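Local coordinates for AlyGC (Glaciecola chathamensis, PDB 5GKD), which cleaves alginate as a polysaccharide lyase of family 6, probably by beta-elimination with the help of a bound calcium ion, at residues I300-Q305 and K330-A335; L289-G294 and I322-G327; T236-H241 and R264-D269; H304-A309 and I337-N342. All blocks are in the same frame, centred on the assembly; numbering follows the deposited sequence.

Contact 1 of 4, residues I300-Q305 and K330-A335; sequences INRYHQ and KERSAA. With CO3 (carbonate ion), chain J.
The ring of Y303 lies under the side chain of R332, which packs its CD methylene over one ring face, 4.3 Å from CD to the Y303 ring centroid, in a CH-pi contact. Both residues sit in loops that join successive strands of a right-handed parallel beta-helix, the fold of the pectate lyase-like clan. R332 bends at chi3 (-73°), which carries its guanidinium past the ring, so that the cation-pi contact is off-centre and the planes stand 76° apart. NH1 of R332 comes within 3.3 Å of CE2 of Y303. Y303 OH donates a short 2.5 Å hydrogen bond to O2 of the carbonate, probably from the crystallisation liquor, and R240 makes a further cation-pi contact with the tyrosine. R332 is itself tied down by G327 O at NE and by a salt bridge to E631. R302 grips E331 side-on in a nearly coplanar salt bridge: NE reaches OE2 of E331 at 2.8 Å, and NH2 reaches OE1 at 2.9 Å through the syn lone pair. CE2 of Y303 stands over the centre of the R302 guanidinium, 3.7 Å from its plane. R302 NH2 lies 4.2 Å from R332 NH1, and the carboxylates of E331 and E631 probably offset the like charges. The extended Q305 passes alongside the A334 methyl, and its NE2 donates to A335 O at 2.8 Å, in the carbonyl plane.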
# COMPACT_ATOMS: atom_id res chain seq x y z
N ILE A 300 -6.16 -32.63 -9.85
CA ILE A 300 -7.53 -32.53 -9.38
C ILE A 300 -8.07 -31.11 -9.51
O ILE A 300 -9.29 -30.93 -9.58
CB ILE A 300 -7.64 -33.05 -7.93
CG1 ILE A 300 -9.10 -33.25 -7.56
CG2 ILE A 300 -6.94 -32.12 -6.96
CD1 ILE A 300 -9.30 -34.03 -6.27
N ASN A 301 -7.19 -30.14 -9.58
CA ASN A 301 -7.59 -28.76 -9.71
C ASN A 301 -7.37 -28.09 -11.05
O ASN A 301 -7.43 -26.90 -11.15
CB ASN A 301 -6.94 -27.92 -8.61
CG ASN A 301 -5.46 -27.72 -8.80
OD1 ASN A 301 -4.83 -28.45 -9.47
ND2 ASN A 301 -4.94 -26.74 -8.19
N ARG A 302 -7.12 -28.87 -12.08
CA ARG A 302 -6.91 -28.35 -13.42
C ARG A 302 -8.15 -28.47 -14.31
O ARG A 302 -9.10 -27.78 -14.10
CB ARG A 302 -5.72 -29.02 -14.07
CG ARG A 302 -4.47 -28.19 -14.13
CD ARG A 302 -4.71 -26.70 -14.20
NE ARG A 302 -4.29 -26.10 -15.44
CZ ARG A 302 -4.32 -24.82 -15.67
NH1 ARG A 302 -4.72 -24.00 -14.73
NH2 ARG A 302 -3.93 -24.35 -16.81
N TYR A 303 -8.13 -29.33 -15.31
CA TYR A 303 -9.27 -29.46 -16.20
C TYR A 303 -9.46 -30.91 -16.65
O TYR A 303 -8.61 -31.44 -17.25
CB TYR A 303 -9.13 -28.52 -17.40
CG TYR A 303 -9.09 -27.04 -17.10
CD1 TYR A 303 -10.25 -26.30 -16.99
CD2 TYR A 303 -7.90 -26.38 -16.93
CE1 TYR A 303 -10.22 -24.99 -16.76
CE2 TYR A 303 -7.87 -25.04 -16.68
CZ TYR A 303 -9.03 -24.35 -16.58
OH TYR A 303 -8.99 -23.04 -16.33
N HIS A 304 -10.59 -31.51 -16.34
CA HIS A 304 -10.84 -32.88 -16.72
C HIS A 304 -11.60 -32.98 -18.03
O HIS A 304 -12.53 -32.24 -18.24
CB HIS A 304 -11.51 -33.65 -15.60
CG HIS A 304 -10.72 -33.67 -14.34
ND1 HIS A 304 -10.58 -32.56 -13.56
CD2 HIS A 304 -10.04 -34.65 -13.73
CE1 HIS A 304 -9.84 -32.86 -12.52
NE2 HIS A 304 -9.49 -34.12 -12.60
N GLN A 305 -11.18 -33.89 -18.88
CA GLN A 305 -11.74 -34.05 -20.21
C GLN A 305 -13.26 -34.21 -20.16
O GLN A 305 -13.79 -34.92 -19.31
CB GLN A 305 -11.10 -35.28 -20.87
CG GLN A 305 -11.66 -35.68 -22.24
CD GLN A 305 -11.00 -36.93 -22.78
OE1 GLN A 305 -10.87 -37.92 -22.06
NE2 GLN A 305 -10.57 -36.89 -24.03
N LYS A 330 -1.43 -26.93 -25.80
CA LYS A 330 -0.49 -28.01 -25.55
C LYS A 330 -0.78 -28.71 -24.24
O LYS A 330 -0.57 -29.93 -24.13
CB LYS A 330 0.94 -27.48 -25.59
CG LYS A 330 1.32 -26.84 -26.91
CD LYS A 330 1.34 -27.86 -28.04
CE LYS A 330 2.08 -27.31 -29.25
NZ LYS A 330 3.40 -26.70 -28.88
N GLU A 331 -1.27 -27.98 -23.23
CA GLU A 331 -1.66 -28.59 -21.97
C GLU A 331 -3.02 -29.26 -22.09
O GLU A 331 -3.16 -30.45 -21.80
CB GLU A 331 -1.67 -27.55 -20.84
CG GLU A 331 -2.03 -28.13 -19.48
CD GLU A 331 -2.56 -27.11 -18.48
OE1 GLU A 331 -2.83 -25.96 -18.90
OE2 GLU A 331 -2.70 -27.46 -17.27
N ARG A 332 -4.04 -28.50 -22.51
CA ARG A 332 -5.42 -28.99 -22.59
C ARG A 332 -5.66 -29.66 -23.95
O ARG A 332 -6.35 -29.15 -24.83
CB ARG A 332 -6.40 -27.85 -22.34
CG ARG A 332 -6.44 -27.31 -20.92
CD ARG A 332 -7.46 -26.17 -20.80
NE ARG A 332 -6.97 -24.94 -21.44
CZ ARG A 332 -6.81 -23.78 -20.82
NH1 ARG A 332 -7.11 -23.67 -19.54
NH2 ARG A 332 -6.36 -22.74 -21.49
N SER A 333 -5.11 -30.85 -24.09
CA SER A 333 -5.07 -31.54 -25.37
C SER A 333 -6.11 -32.65 -25.48
O SER A 333 -6.16 -33.32 -26.51
CB SER A 333 -3.67 -32.12 -25.62
OG SER A 333 -3.36 -33.08 -24.62
N ALA A 334 -6.91 -32.87 -24.45
CA ALA A 334 -7.90 -33.94 -24.42
C ALA A 334 -9.24 -33.37 -24.87
O ALA A 334 -9.91 -32.68 -24.10
CB ALA A 334 -7.99 -34.56 -23.03
N ALA A 335 -9.63 -33.67 -26.11
CA ALA A 335 -10.87 -33.18 -26.70
C ALA A 335 -12.07 -33.96 -26.17
O ALA A 335 -11.92 -35.05 -25.62
CB ALA A 335 -10.79 -33.27 -28.22
C CO3 J . -11.42 -21.54 -14.12
O1 CO3 J . -12.68 -21.19 -14.17
O2 CO3 J . -10.92 -21.78 -15.30
O3 CO3 J . -10.76 -21.66 -12.94

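Contact 2 of 4, residues L289-G294 and I322-G327; sequences LTVMNG and IQFAAG
Four backbone hydrogen bonds join L289-G294 to I322-G327 as neighbouring parallel strands of the beta-helix. Q323 N donates to L289 O and V291 N to Q323 O, both at 2.9 Å and nearly straight, and this ladder then breaks at a beta bulge between V291 and M292, where segment 322-327 has one extra residue, A325. Beyond the bulge, A326 N reaches V291 O at 3.1 Å with a more bent geometry, and N293 N bonds to A326 O. A325 has positive backbone angles (phi 57°), marking the corner at which the chain turns. Side chains alternate between the two faces. On one, CB of L289 meets CG2 of I322, and CG2 of V291 lies 3.7 Å from CD1 of F324. CG1 of V291 stands anti to the backbone N (chi1 -171°), which turns CG2 to the side of the N and against the ring edge. F366 stacks edge-to-face on the same ring. On the opposite face, CG2 of T290 touches CB of A326, while M292 packs against R264 of the preceding turn. N293 gives ND2 to R332 O and to D359, and its OD1 lies 3.2 Å from CB of A325.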
# COMPACT_ATOMS: atom_id res chain seq x y z
N LEU A 289 -22.29 -20.93 -24.66
CA LEU A 289 -22.18 -22.37 -24.44
C LEU A 289 -20.74 -22.76 -24.71
O LEU A 289 -20.20 -22.44 -25.77
CB LEU A 289 -23.12 -23.15 -25.35
CG LEU A 289 -23.78 -24.47 -24.91
CD1 LEU A 289 -24.07 -25.39 -26.13
CD2 LEU A 289 -23.07 -25.21 -23.78
N THR A 290 -20.12 -23.46 -23.76
CA THR A 290 -18.71 -23.81 -23.85
C THR A 290 -18.52 -25.27 -23.48
O THR A 290 -18.92 -25.68 -22.39
CB THR A 290 -17.86 -22.94 -22.90
OG1 THR A 290 -18.10 -21.56 -23.16
CG2 THR A 290 -16.39 -23.26 -23.08
N VAL A 291 -17.88 -26.03 -24.35
CA VAL A 291 -17.45 -27.38 -24.04
C VAL A 291 -15.93 -27.38 -24.11
O VAL A 291 -15.34 -27.24 -25.19
CB VAL A 291 -18.06 -28.42 -24.98
CG1 VAL A 291 -17.74 -29.82 -24.48
CG2 VAL A 291 -19.57 -28.23 -25.09
N MET A 292 -15.29 -27.52 -22.96
CA MET A 292 -13.85 -27.32 -22.87
C MET A 292 -13.06 -28.56 -23.26
O MET A 292 -13.53 -29.70 -23.16
CB MET A 292 -13.46 -26.91 -21.45
CG MET A 292 -13.57 -25.42 -21.18
SD MET A 292 -12.70 -24.92 -19.68
CE MET A 292 -10.99 -25.14 -20.17
N ASN A 293 -11.84 -28.32 -23.71
CA ASN A 293 -10.79 -29.33 -23.69
C ASN A 293 -10.27 -29.50 -22.27
O ASN A 293 -10.27 -28.55 -21.49
CB ASN A 293 -9.63 -28.93 -24.61
CG ASN A 293 -9.63 -29.69 -25.92
OD1 ASN A 293 -10.68 -30.08 -26.40
ND2 ASN A 293 -8.46 -29.94 -26.47
N GLY A 294 -9.83 -30.71 -21.95
CA GLY A 294 -9.22 -31.01 -20.68
C GLY A 294 -7.75 -31.40 -20.82
O GLY A 294 -7.18 -31.39 -21.90
N ILE A 322 -20.74 -20.09 -29.41
CA ILE A 322 -20.85 -21.46 -28.94
C ILE A 322 -19.51 -22.11 -29.27
O ILE A 322 -19.18 -22.27 -30.45
CB ILE A 322 -22.00 -22.23 -29.61
CG1 ILE A 322 -23.36 -21.64 -29.25
CG2 ILE A 322 -21.92 -23.71 -29.25
CD1 ILE A 322 -24.49 -22.28 -30.06
N GLN A 323 -18.74 -22.49 -28.26
CA GLN A 323 -17.36 -22.88 -28.48
C GLN A 323 -17.12 -24.30 -28.00
O GLN A 323 -17.34 -24.61 -26.82
CB GLN A 323 -16.42 -21.86 -27.83
CG GLN A 323 -16.64 -20.47 -28.42
CD GLN A 323 -15.45 -19.52 -28.25
OE1 GLN A 323 -14.55 -19.75 -27.45
NE2 GLN A 323 -15.45 -18.44 -29.02
N PHE A 324 -16.67 -25.16 -28.91
CA PHE A 324 -16.37 -26.54 -28.60
C PHE A 324 -14.87 -26.73 -28.57
O PHE A 324 -14.13 -26.11 -29.35
CB PHE A 324 -16.99 -27.49 -29.64
CG PHE A 324 -18.49 -27.38 -29.75
CD1 PHE A 324 -19.31 -27.86 -28.74
CD2 PHE A 324 -19.08 -26.88 -30.89
CE1 PHE A 324 -20.69 -27.79 -28.85
CE2 PHE A 324 -20.46 -26.82 -31.01
CZ PHE A 324 -21.26 -27.27 -29.99
N ALA A 325 -14.41 -27.59 -27.66
CA ALA A 325 -12.99 -27.80 -27.40
C ALA A 325 -12.28 -26.50 -27.01
O ALA A 325 -11.09 -26.33 -27.26
CB ALA A 325 -12.31 -28.47 -28.59
N ALA A 326 -13.01 -25.58 -26.38
CA ALA A 326 -12.42 -24.32 -25.95
C ALA A 326 -11.29 -24.53 -24.95
O ALA A 326 -11.34 -25.43 -24.11
CB ALA A 326 -13.49 -23.42 -25.34
N GLY A 327 -10.26 -23.71 -25.05
CA GLY A 327 -9.08 -23.89 -24.24
C GLY A 327 -8.07 -24.86 -24.81
O GLY A 327 -7.06 -25.14 -24.15

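Contact 3 of 4, residues T236-H241 and R264-D269; sequences TLTLRH and RVINRD. With CO3 (carbonate ion), chain J; PO4 (phosphate ion), chain H.
R264 holds T238 with two nitrogens on one hydroxyl: NE at 3.0 Å and NH2 at 3.1 Å both donate to T238 OG1, which lies slightly tilted from the guanidinium plane. T238 OG1 in turn donates to T236 OG1 at 2.7 Å, which goes on to V213 O, and CG2 of T238 covers one face of the guanidinium. The extended start of the R264 chain (chi1 176°) and its bend at chi3 bring that group back over the threonine. Its outer edge then faces the carbonate, probably from the crystallisation liquor, where NH2 donates to O1 at 2.7 Å and NH1 makes only a weak bond to O2. R240 NE, on the neighbouring strand, points at a spot where modelled oxygens of the carbonate and a phosphate all but coincide, so which ion it holds is doubtful. The two arginines thus line an anion pocket, which Y303 and E214 complete; because E214 is also a calcium ligand, the pocket adjoins the metal site and may mark where substrate carboxylates bind. R240 is fixed in turn by R302 O at NH2, while H241 NE2 lies over one guanidinium face. Farther along, the N267 amide donates ND2 to R240 O at 3.1 Å from above the carbonyl plane, and a water joins N267 OD1 to H241 ND1. The backbones behind these side chains pair in parallel, R264 N to L237 O and L239 N to R264 O, setting strand 263-265 between strands 236-241 and 289-292, with L237 and L239 packing on strand 246-253.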
# COMPACT_ATOMS: atom_id res chain seq x y z
N THR A 236 -20.68 -16.88 -16.05
CA THR A 236 -21.19 -18.15 -16.52
C THR A 236 -21.64 -19.01 -15.34
O THR A 236 -21.30 -18.75 -14.18
CB THR A 236 -20.13 -18.95 -17.30
OG1 THR A 236 -19.10 -19.40 -16.41
CG2 THR A 236 -19.50 -18.10 -18.39
N LEU A 237 -22.42 -20.04 -15.67
CA LEU A 237 -22.61 -21.20 -14.82
C LEU A 237 -21.59 -22.24 -15.25
O LEU A 237 -21.74 -22.87 -16.30
CB LEU A 237 -24.03 -21.73 -14.97
CG LEU A 237 -24.59 -22.80 -14.03
CD1 LEU A 237 -26.09 -23.00 -14.32
CD2 LEU A 237 -23.85 -24.10 -14.11
N THR A 238 -20.55 -22.45 -14.45
CA THR A 238 -19.46 -23.32 -14.83
C THR A 238 -19.54 -24.63 -14.04
O THR A 238 -19.61 -24.62 -12.80
CB THR A 238 -18.10 -22.66 -14.62
OG1 THR A 238 -17.90 -21.64 -15.61
CG2 THR A 238 -16.98 -23.70 -14.73
N LEU A 239 -19.55 -25.74 -14.77
CA LEU A 239 -19.36 -27.08 -14.22
C LEU A 239 -17.85 -27.30 -14.13
O LEU A 239 -17.22 -27.90 -15.01
CB LEU A 239 -20.05 -28.10 -15.11
CG LEU A 239 -21.46 -28.61 -14.77
CD1 LEU A 239 -22.23 -27.70 -13.84
CD2 LEU A 239 -22.29 -28.96 -16.01
N ARG A 240 -17.27 -26.80 -13.04
CA ARG A 240 -15.82 -26.59 -12.94
C ARG A 240 -15.06 -27.87 -12.62
O ARG A 240 -14.09 -28.21 -13.31
CB ARG A 240 -15.53 -25.54 -11.86
CG ARG A 240 -14.07 -25.21 -11.72
CD ARG A 240 -13.54 -24.51 -12.97
NE ARG A 240 -12.09 -24.39 -12.93
CZ ARG A 240 -11.25 -25.35 -13.29
NH1 ARG A 240 -11.71 -26.51 -13.75
NH2 ARG A 240 -9.94 -25.16 -13.19
N HIS A 241 -15.44 -28.55 -11.53
CA HIS A 241 -14.87 -29.83 -11.14
C HIS A 241 -16.01 -30.74 -10.71
O HIS A 241 -17.06 -30.27 -10.28
CB HIS A 241 -13.87 -29.74 -9.96
CG HIS A 241 -12.68 -28.86 -10.20
ND1 HIS A 241 -11.84 -29.00 -11.28
CD2 HIS A 241 -12.18 -27.84 -9.46
CE1 HIS A 241 -10.87 -28.10 -11.20
NE2 HIS A 241 -11.06 -27.38 -10.11
N ARG A 264 -20.85 -23.53 -19.11
CA ARG A 264 -19.52 -24.04 -19.44
C ARG A 264 -19.39 -25.46 -18.91
O ARG A 264 -19.50 -25.70 -17.70
CB ARG A 264 -18.41 -23.16 -18.86
CG ARG A 264 -17.00 -23.72 -19.12
CD ARG A 264 -15.92 -22.65 -19.05
NE ARG A 264 -15.86 -22.00 -17.73
CZ ARG A 264 -14.75 -21.81 -17.02
NH1 ARG A 264 -13.57 -22.19 -17.48
NH2 ARG A 264 -14.83 -21.21 -15.84
N VAL A 265 -19.12 -26.39 -19.82
CA VAL A 265 -19.13 -27.82 -19.54
C VAL A 265 -17.69 -28.30 -19.46
O VAL A 265 -16.91 -28.12 -20.40
CB VAL A 265 -19.90 -28.59 -20.62
CG1 VAL A 265 -19.94 -30.07 -20.27
CG2 VAL A 265 -21.29 -28.03 -20.76
N ILE A 266 -17.36 -28.96 -18.38
CA ILE A 266 -16.08 -29.59 -18.13
C ILE A 266 -16.42 -30.85 -17.36
O ILE A 266 -17.45 -30.91 -16.83
CB ILE A 266 -15.12 -28.73 -17.28
CG1 ILE A 266 -15.06 -27.30 -17.79
CG2 ILE A 266 -13.76 -29.37 -17.20
CD1 ILE A 266 -14.55 -26.30 -16.81
N ASN A 267 -15.56 -31.83 -17.31
CA ASN A 267 -15.75 -33.06 -16.58
C ASN A 267 -16.74 -34.08 -17.17
O ASN A 267 -17.14 -33.97 -18.27
CB ASN A 267 -15.91 -32.81 -15.07
CG ASN A 267 -15.12 -31.60 -14.59
OD1 ASN A 267 -13.95 -31.64 -14.51
ND2 ASN A 267 -15.78 -30.55 -14.37
N ARG A 268 -17.10 -35.08 -16.39
CA ARG A 268 -17.93 -36.17 -16.85
C ARG A 268 -19.36 -36.23 -16.48
O ARG A 268 -19.76 -35.71 -15.53
CB ARG A 268 -17.32 -37.50 -16.43
CG ARG A 268 -15.83 -37.49 -16.27
CD ARG A 268 -15.21 -38.86 -16.42
NE ARG A 268 -15.72 -39.81 -15.46
CZ ARG A 268 -15.30 -39.92 -14.22
NH1 ARG A 268 -14.35 -39.14 -13.76
NH2 ARG A 268 -15.82 -40.81 -13.43
N ASP A 269 -20.11 -36.95 -17.30
CA ASP A 269 -21.50 -37.22 -17.10
C ASP A 269 -22.38 -36.02 -16.81
O ASP A 269 -23.28 -36.11 -16.06
CB ASP A 269 -21.68 -38.28 -16.00
CG ASP A 269 -20.85 -39.53 -16.23
OD1 ASP A 269 -20.76 -40.05 -17.32
OD2 ASP A 269 -20.26 -40.02 -15.29
C CO3 J . -11.42 -21.54 -14.12
O1 CO3 J . -12.68 -21.19 -14.17
O2 CO3 J . -10.92 -21.78 -15.30
O3 CO3 J . -10.76 -21.66 -12.94
P PO4 H . -11.49 -21.82 -10.27
O1 PO4 H . -12.90 -22.34 -10.39
O2 PO4 H . -11.59 -20.45 -9.73
O3 PO4 H . -10.81 -21.82 -11.67
O4 PO4 H . -10.82 -22.64 -9.20
O HOH W 1 -11.64 -30.15 -13.78

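Contact 4 of 4, residues H304-A309 and I337-N342; sequences HQVDNA and INSNMN
Successive turns of the beta-helix meet here where the loop ahead of strand 310-317 runs beside the chain entering strand 339-347. D307 and I337 form a single backbone bridge: I337 N donates to V306 O at 2.9 Å, and I337 O receives N308 N at 3.0 Å. That carbonyl is gripped twice, since S339 OG donates to it from the opposite face of its plane. The serine hydroxyl also accepts A309 N at 3.0 Å, so one OG bonds across to the neighbouring coil and back to a carbonyl of its own; chi1 of -66° sets it beside its backbone N, where it can do both. N308 and N338 both adopt positive phi (61° and 48°), a matched kink in the two adjoining coils. Past the kink, N340 N bonds to A309 O, just ahead of the parallel pairing of strands 310-317 and 339-347. At the kink, the side chains of D307 and N338 lie side by side and point the same way, with ND2 of N338 donating to OD1 of D307 at 3.0 Å along a nearly straight line, though from above the carboxylate plane. I337 crosses Q305 at about a right angle and lays its CD1 methyl 3.4 Å from Q305 OE1. Two waters extend the network: one donates to N308 OD1 and A309 O and accepts from N340 ND2, and the other joins N308 OD1 to N338 O. N308 ND2 turns to D269 of the preceding coil. Such in-register stacking of successive coils is characteristic of the parallel beta-helix of pectate lyase-like enzymes.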
# COMPACT_ATOMS: atom_id res chain seq x y z
N HIS A 304 -10.59 -31.51 -16.34
CA HIS A 304 -10.84 -32.88 -16.72
C HIS A 304 -11.60 -32.98 -18.03
O HIS A 304 -12.53 -32.24 -18.24
CB HIS A 304 -11.51 -33.65 -15.60
CG HIS A 304 -10.72 -33.67 -14.34
ND1 HIS A 304 -10.58 -32.56 -13.56
CD2 HIS A 304 -10.04 -34.65 -13.73
CE1 HIS A 304 -9.84 -32.86 -12.52
NE2 HIS A 304 -9.49 -34.12 -12.60
N GLN A 305 -11.18 -33.89 -18.88
CA GLN A 305 -11.74 -34.05 -20.21
C GLN A 305 -13.26 -34.21 -20.16
O GLN A 305 -13.79 -34.92 -19.31
CB GLN A 305 -11.10 -35.28 -20.87
CG GLN A 305 -11.66 -35.68 -22.24
CD GLN A 305 -11.00 -36.93 -22.78
OE1 GLN A 305 -10.87 -37.92 -22.06
NE2 GLN A 305 -10.57 -36.89 -24.03
N VAL A 306 -13.95 -33.54 -21.07
CA VAL A 306 -15.39 -33.73 -21.19
C VAL A 306 -15.66 -35.12 -21.74
O VAL A 306 -15.16 -35.51 -22.80
CB VAL A 306 -16.01 -32.65 -22.08
CG1 VAL A 306 -17.44 -33.02 -22.41
CG2 VAL A 306 -15.99 -31.33 -21.38
N ASP A 307 -16.47 -35.88 -21.01
CA ASP A 307 -16.72 -37.29 -21.29
C ASP A 307 -18.18 -37.55 -20.97
O ASP A 307 -18.61 -37.32 -19.83
CB ASP A 307 -15.81 -38.17 -20.42
CG ASP A 307 -15.91 -39.64 -20.73
OD1 ASP A 307 -16.74 -40.05 -21.57
OD2 ASP A 307 -15.14 -40.41 -20.11
N ASN A 308 -18.95 -37.98 -21.97
CA ASN A 308 -20.37 -38.30 -21.79
C ASN A 308 -21.17 -37.07 -21.31
O ASN A 308 -22.00 -37.16 -20.41
CB ASN A 308 -20.53 -39.48 -20.82
CG ASN A 308 -21.95 -40.02 -20.79
OD1 ASN A 308 -22.67 -39.96 -21.77
ND2 ASN A 308 -22.35 -40.54 -19.65
N ALA A 309 -20.91 -35.92 -21.92
CA ALA A 309 -21.83 -34.80 -21.78
C ALA A 309 -23.10 -35.05 -22.60
O ALA A 309 -23.07 -35.70 -23.65
CB ALA A 309 -21.18 -33.50 -22.24
N ILE A 337 -15.18 -36.39 -25.54
CA ILE A 337 -15.48 -37.73 -26.02
C ILE A 337 -16.84 -38.22 -25.53
O ILE A 337 -17.42 -37.68 -24.58
CB ILE A 337 -14.39 -38.76 -25.64
CG1 ILE A 337 -14.09 -38.70 -24.14
CG2 ILE A 337 -13.13 -38.51 -26.44
CD1 ILE A 337 -13.21 -39.86 -23.63
N ASN A 338 -17.35 -39.24 -26.22
CA ASN A 338 -18.59 -39.94 -25.86
C ASN A 338 -19.76 -39.01 -25.54
O ASN A 338 -20.61 -39.34 -24.73
CB ASN A 338 -18.36 -40.87 -24.67
CG ASN A 338 -17.21 -41.81 -24.90
OD1 ASN A 338 -17.11 -42.43 -25.95
ND2 ASN A 338 -16.34 -41.92 -23.92
N SER A 339 -19.83 -37.86 -26.19
CA SER A 339 -20.84 -36.87 -25.83
C SER A 339 -21.90 -36.76 -26.92
O SER A 339 -21.76 -37.29 -28.03
CB SER A 339 -20.17 -35.51 -25.57
OG SER A 339 -19.35 -35.62 -24.43
N ASN A 340 -22.98 -36.04 -26.59
CA ASN A 340 -24.15 -35.94 -27.47
C ASN A 340 -24.80 -34.57 -27.33
O ASN A 340 -25.07 -34.13 -26.21
CB ASN A 340 -25.17 -37.03 -27.15
CG ASN A 340 -24.70 -38.41 -27.57
OD1 ASN A 340 -24.85 -38.79 -28.73
ND2 ASN A 340 -24.11 -39.15 -26.65
N MET A 341 -25.11 -33.94 -28.46
CA MET A 341 -25.82 -32.67 -28.49
C MET A 341 -27.00 -32.79 -29.46
O MET A 341 -26.80 -32.83 -30.68
CB MET A 341 -24.88 -31.53 -28.89
CG MET A 341 -25.53 -30.18 -28.92
SD MET A 341 -24.36 -28.82 -28.74
CE MET A 341 -25.46 -27.43 -29.03
N ASN A 342 -28.23 -32.81 -28.91
CA ASN A 342 -29.43 -33.15 -29.67
C ASN A 342 -30.57 -32.19 -29.35
O ASN A 342 -30.67 -31.68 -28.24
CB ASN A 342 -29.96 -34.56 -29.37
CG ASN A 342 -28.87 -35.56 -29.18
OD1 ASN A 342 -28.03 -35.74 -30.05
ND2 ASN A 342 -28.87 -36.22 -28.03
O HOH W 2 -24.02 -38.10 -23.79
O HOH W 3 -22.07 -41.47 -24.48

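Overall arrangement
All four contacts join successive coils of the same beta-helix. Contacts 2 and 3 are buried and share a sheet, in which strands 263-265 and 289-292 are neighbours. Contact 2 relies on backbone ladders and apolar side chains, whereas contact 3 adds arginines turned toward bound anions. Contacts 1 and 4 are only partly buried and both use the loop before strand 310-317, sharing H304 and Q305. Contact 1 is dominated by charged and aromatic groups and reaches the carbonate alongside contact 3; contact 4, away from that pocket, depends on backbone, serine, amide and water bonds. A bond from M292 N to V265 O connects contacts 2 and 3, and V306 packed on V291 connects contacts 2 and 4.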